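Local coordinates for protein minor fimbrium anchoring subunit Mfa2 (Porphyromonas gingivalis, PDB 5NFI) that tethers the minor fimbriae to the bacterial outer membrane through its interaction with the shaft subunit Mfa1 and regulates fimbrial length, at residues Arg222-Ile233 and Asp263-Ile273. Sequence-based numbering, arbitrary orientation.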
# COMPACT_ATOMS: atom_id res chain seq x y z
N ARG A 222 -17.10 24.34 2.55
CA ARG A 222 -16.44 24.84 1.35
C ARG A 222 -15.06 24.23 1.16
O ARG A 222 -14.11 24.57 1.88
CB ARG A 222 -16.31 26.36 1.40
CG ARG A 222 -15.43 26.93 0.30
CD ARG A 222 -14.97 28.34 0.66
NE ARG A 222 -14.35 29.02 -0.47
CZ ARG A 222 -15.00 29.80 -1.32
NH1 ARG A 222 -16.31 30.01 -1.17
NH2 ARG A 222 -14.36 30.38 -2.33
N GLU A 223 -14.95 23.33 0.20
CA GLU A 223 -13.66 22.79 -0.18
C GLU A 223 -12.82 23.86 -0.87
O GLU A 223 -13.11 24.26 -1.98
CB GLU A 223 -13.83 21.58 -1.10
CG GLU A 223 -12.53 20.95 -1.56
CD GLU A 223 -12.74 19.76 -2.47
OE1 GLU A 223 -12.88 19.98 -3.70
OE2 GLU A 223 -12.75 18.62 -1.97
N ILE A 224 -11.77 24.32 -0.19
CA ILE A 224 -10.91 25.37 -0.75
C ILE A 224 -9.75 24.79 -1.55
O ILE A 224 -9.08 25.52 -2.27
CB ILE A 224 -10.36 26.30 0.35
CG1 ILE A 224 -9.29 25.59 1.18
CG2 ILE A 224 -11.47 26.79 1.25
CD1 ILE A 224 -8.63 26.49 2.22
N PHE A 225 -9.48 23.49 -1.41
CA PHE A 225 -8.39 22.89 -2.17
C PHE A 225 -8.60 21.40 -2.51
O PHE A 225 -9.12 20.63 -1.71
CB PHE A 225 -7.08 23.07 -1.41
CG PHE A 225 -5.90 22.43 -2.07
CD1 PHE A 225 -5.26 23.04 -3.13
CD2 PHE A 225 -5.40 21.21 -1.61
CE1 PHE A 225 -4.16 22.46 -3.74
CE2 PHE A 225 -4.29 20.62 -2.22
CZ PHE A 225 -3.67 21.26 -3.28
N ARG A 226 -8.18 21.02 -3.71
CA ARG A 226 -8.24 19.63 -4.16
C ARG A 226 -7.17 19.34 -5.22
O ARG A 226 -7.06 20.07 -6.20
CB ARG A 226 -9.64 19.32 -4.72
CG ARG A 226 -9.65 18.23 -5.79
CD ARG A 226 -11.06 17.91 -6.26
NE ARG A 226 -11.79 17.12 -5.27
CZ ARG A 226 -11.98 15.80 -5.35
NH1 ARG A 226 -11.49 15.12 -6.39
NH2 ARG A 226 -12.65 15.16 -4.40
N THR A 227 -6.37 18.30 -5.01
CA THR A 227 -5.41 17.86 -6.04
C THR A 227 -5.17 16.35 -6.03
O THR A 227 -5.31 15.69 -4.99
CB THR A 227 -4.04 18.56 -5.89
OG1 THR A 227 -3.20 18.17 -6.98
CG2 THR A 227 -3.36 18.16 -4.60
N ASP A 228 -4.79 15.79 -7.17
CA ASP A 228 -4.38 14.40 -7.15
C ASP A 228 -2.95 14.28 -6.66
O ASP A 228 -2.01 14.68 -7.35
CB ASP A 228 -4.50 13.75 -8.52
CG ASP A 228 -4.29 12.26 -8.45
OD1 ASP A 228 -5.29 11.53 -8.25
OD2 ASP A 228 -3.13 11.81 -8.55
N LEU A 229 -2.80 13.71 -5.46
CA LEU A 229 -1.51 13.51 -4.81
C LEU A 229 -0.48 12.80 -5.68
O LEU A 229 0.68 13.23 -5.77
CB LEU A 229 -1.71 12.72 -3.53
CG LEU A 229 -0.51 12.69 -2.59
CD1 LEU A 229 0.14 14.07 -2.54
CD2 LEU A 229 -0.94 12.23 -1.20
N VAL A 230 -0.88 11.71 -6.32
CA VAL A 230 0.05 10.97 -7.14
C VAL A 230 0.47 11.81 -8.35
O VAL A 230 1.67 11.91 -8.66
CB VAL A 230 -0.54 9.62 -7.58
CG1 VAL A 230 0.33 8.97 -8.66
CG2 VAL A 230 -0.67 8.70 -6.39
N GLY A 231 -0.51 12.43 -9.01
CA GLY A 231 -0.22 13.31 -10.13
C GLY A 231 0.76 14.42 -9.76
O GLY A 231 1.78 14.59 -10.42
N ALA A 232 0.43 15.15 -8.70
CA ALA A 232 1.32 16.16 -8.14
C ALA A 232 2.72 15.60 -8.00
O ALA A 232 3.69 16.21 -8.46
CB ALA A 232 0.80 16.65 -6.81
N ILE A 233 2.82 14.44 -7.37
CA ILE A 233 4.11 13.81 -7.16
C ILE A 233 4.85 13.58 -8.47
O ILE A 233 5.96 14.05 -8.65
CB ILE A 233 3.97 12.47 -6.44
CG1 ILE A 233 3.67 12.72 -4.96
CG2 ILE A 233 5.24 11.64 -6.61
CD1 ILE A 233 3.67 11.48 -4.14
N ASP A 263 -13.95 36.93 -2.65
CA ASP A 263 -14.59 35.79 -2.00
C ASP A 263 -14.24 35.77 -0.53
O ASP A 263 -14.82 34.98 0.23
CB ASP A 263 -14.18 34.46 -2.66
CG ASP A 263 -14.95 34.16 -3.94
OD1 ASP A 263 -15.27 35.11 -4.68
OD2 ASP A 263 -15.24 32.98 -4.20
N ASP A 264 -13.32 36.65 -0.13
CA ASP A 264 -12.84 36.69 1.25
C ASP A 264 -12.55 35.26 1.74
O ASP A 264 -12.96 34.87 2.83
CB ASP A 264 -13.85 37.38 2.17
CG ASP A 264 -13.22 38.37 3.13
OD1 ASP A 264 -12.01 38.23 3.42
OD2 ASP A 264 -13.93 39.29 3.59
N THR A 265 -11.88 34.47 0.89
CA THR A 265 -11.67 33.05 1.14
C THR A 265 -10.19 32.71 0.95
O THR A 265 -9.45 33.45 0.32
CB THR A 265 -12.58 32.19 0.21
OG1 THR A 265 -13.76 31.79 0.93
CG2 THR A 265 -11.88 30.96 -0.35
N TYR A 266 -9.73 31.61 1.54
CA TYR A 266 -8.36 31.21 1.41
C TYR A 266 -8.20 30.20 0.30
O TYR A 266 -9.14 29.51 -0.09
CB TYR A 266 -7.84 30.66 2.73
CG TYR A 266 -7.56 31.81 3.64
CD1 TYR A 266 -8.60 32.53 4.22
CD2 TYR A 266 -6.26 32.25 3.85
CE1 TYR A 266 -8.36 33.62 5.01
CE2 TYR A 266 -6.01 33.35 4.65
CZ TYR A 266 -7.07 34.03 5.23
OH TYR A 266 -6.84 35.12 6.03
N VAL A 267 -6.99 30.16 -0.24
CA VAL A 267 -6.64 29.20 -1.27
C VAL A 267 -5.25 28.68 -1.01
O VAL A 267 -4.52 29.24 -0.20
CB VAL A 267 -6.67 29.83 -2.65
CG1 VAL A 267 -8.07 30.20 -3.04
CG2 VAL A 267 -5.74 31.02 -2.67
N VAL A 268 -4.88 27.61 -1.70
CA VAL A 268 -3.55 27.03 -1.55
C VAL A 268 -2.69 27.49 -2.73
O VAL A 268 -3.08 27.35 -3.88
CB VAL A 268 -3.63 25.49 -1.48
CG1 VAL A 268 -2.27 24.86 -1.72
CG2 VAL A 268 -4.20 25.04 -0.15
N VAL A 269 -1.52 28.04 -2.42
CA VAL A 269 -0.66 28.69 -3.41
C VAL A 269 0.73 28.07 -3.49
O VAL A 269 1.61 28.63 -4.15
CB VAL A 269 -0.47 30.20 -3.10
CG1 VAL A 269 -1.79 30.96 -3.21
CG2 VAL A 269 0.14 30.37 -1.71
N GLN A 270 0.93 26.94 -2.82
CA GLN A 270 2.19 26.20 -2.83
C GLN A 270 2.00 24.83 -2.20
O GLN A 270 1.53 24.71 -1.05
CB GLN A 270 3.29 26.95 -2.08
CG GLN A 270 4.26 27.68 -2.97
CD GLN A 270 5.36 28.39 -2.20
OE1 GLN A 270 5.54 28.17 -1.00
NE2 GLN A 270 6.10 29.24 -2.89
N ILE A 271 2.37 23.80 -2.93
CA ILE A 271 2.37 22.48 -2.33
C ILE A 271 3.80 21.90 -2.32
O ILE A 271 4.43 21.72 -3.37
CB ILE A 271 1.38 21.54 -3.06
CG1 ILE A 271 1.65 20.09 -2.67
CG2 ILE A 271 1.47 21.72 -4.55
CD1 ILE A 271 0.63 19.11 -3.20
N TRP A 272 4.31 21.67 -1.12
CA TRP A 272 5.62 21.08 -0.92
C TRP A 272 5.46 19.60 -0.60
O TRP A 272 4.58 19.24 0.18
CB TRP A 272 6.37 21.77 0.22
CG TRP A 272 6.67 23.22 0.02
CD1 TRP A 272 5.77 24.26 0.09
CD2 TRP A 272 7.95 23.82 -0.24
NE1 TRP A 272 6.42 25.46 -0.13
CE2 TRP A 272 7.75 25.21 -0.33
CE3 TRP A 272 9.23 23.30 -0.42
CZ2 TRP A 272 8.80 26.09 -0.59
CZ3 TRP A 272 10.27 24.18 -0.68
CH2 TRP A 272 10.05 25.56 -0.76
N ILE A 273 6.29 18.76 -1.20
CA ILE A 273 6.33 17.33 -0.87
C ILE A 273 7.78 16.89 -0.66
O ILE A 273 8.64 17.09 -1.53
CB ILE A 273 5.68 16.45 -1.95
CG1 ILE A 273 4.22 16.85 -2.14
CG2 ILE A 273 5.71 14.97 -1.52
CD1 ILE A 273 3.50 16.07 -3.21
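F225 and V268 meet across two strands that run the same way, 18° apart in direction, without a backbone hydrogen bond between them. CG1 of V268 lies over one face of the phenyl ring in a CH-pi contact, 4.0 Å from the centroid of F225, while its CG2 touches CB of F225 and the ring atom CG. With CG turned anti to the backbone N (chi1 177°), the F225 ring is carried across the gap to the valine. Toward the start of the strands, I224 rests on the backbone of Y266, its CB 3.5 Å from Y266 O. I224 and F225 can both reach across because they form a classic beta bulge opposite V215 of strand 211-217. The two strands belong to facing layers, consistent with the beta-sandwich of transthyretin-like fimbrillin domains; strand 222-228 pairs with 211-217, and 266-273 with 249-258 and 276-280. At the exposed end, the extended R222 side chain offers one guanidinium face to T265 OG1 and makes a weak salt bridge from NH2 to D263 OD2 (3.3 Å). At the far end, I273 CD1 touches both L229 CD1 (4.0 Å) and CG1 of I233, and I271 CD1 nears A232 CB. The short helix 229-233, which carries L229, A232 and I233, is capped by D228, whose OD2 accepts from G231 N through its anti lone pair; OD1 binds N211 N.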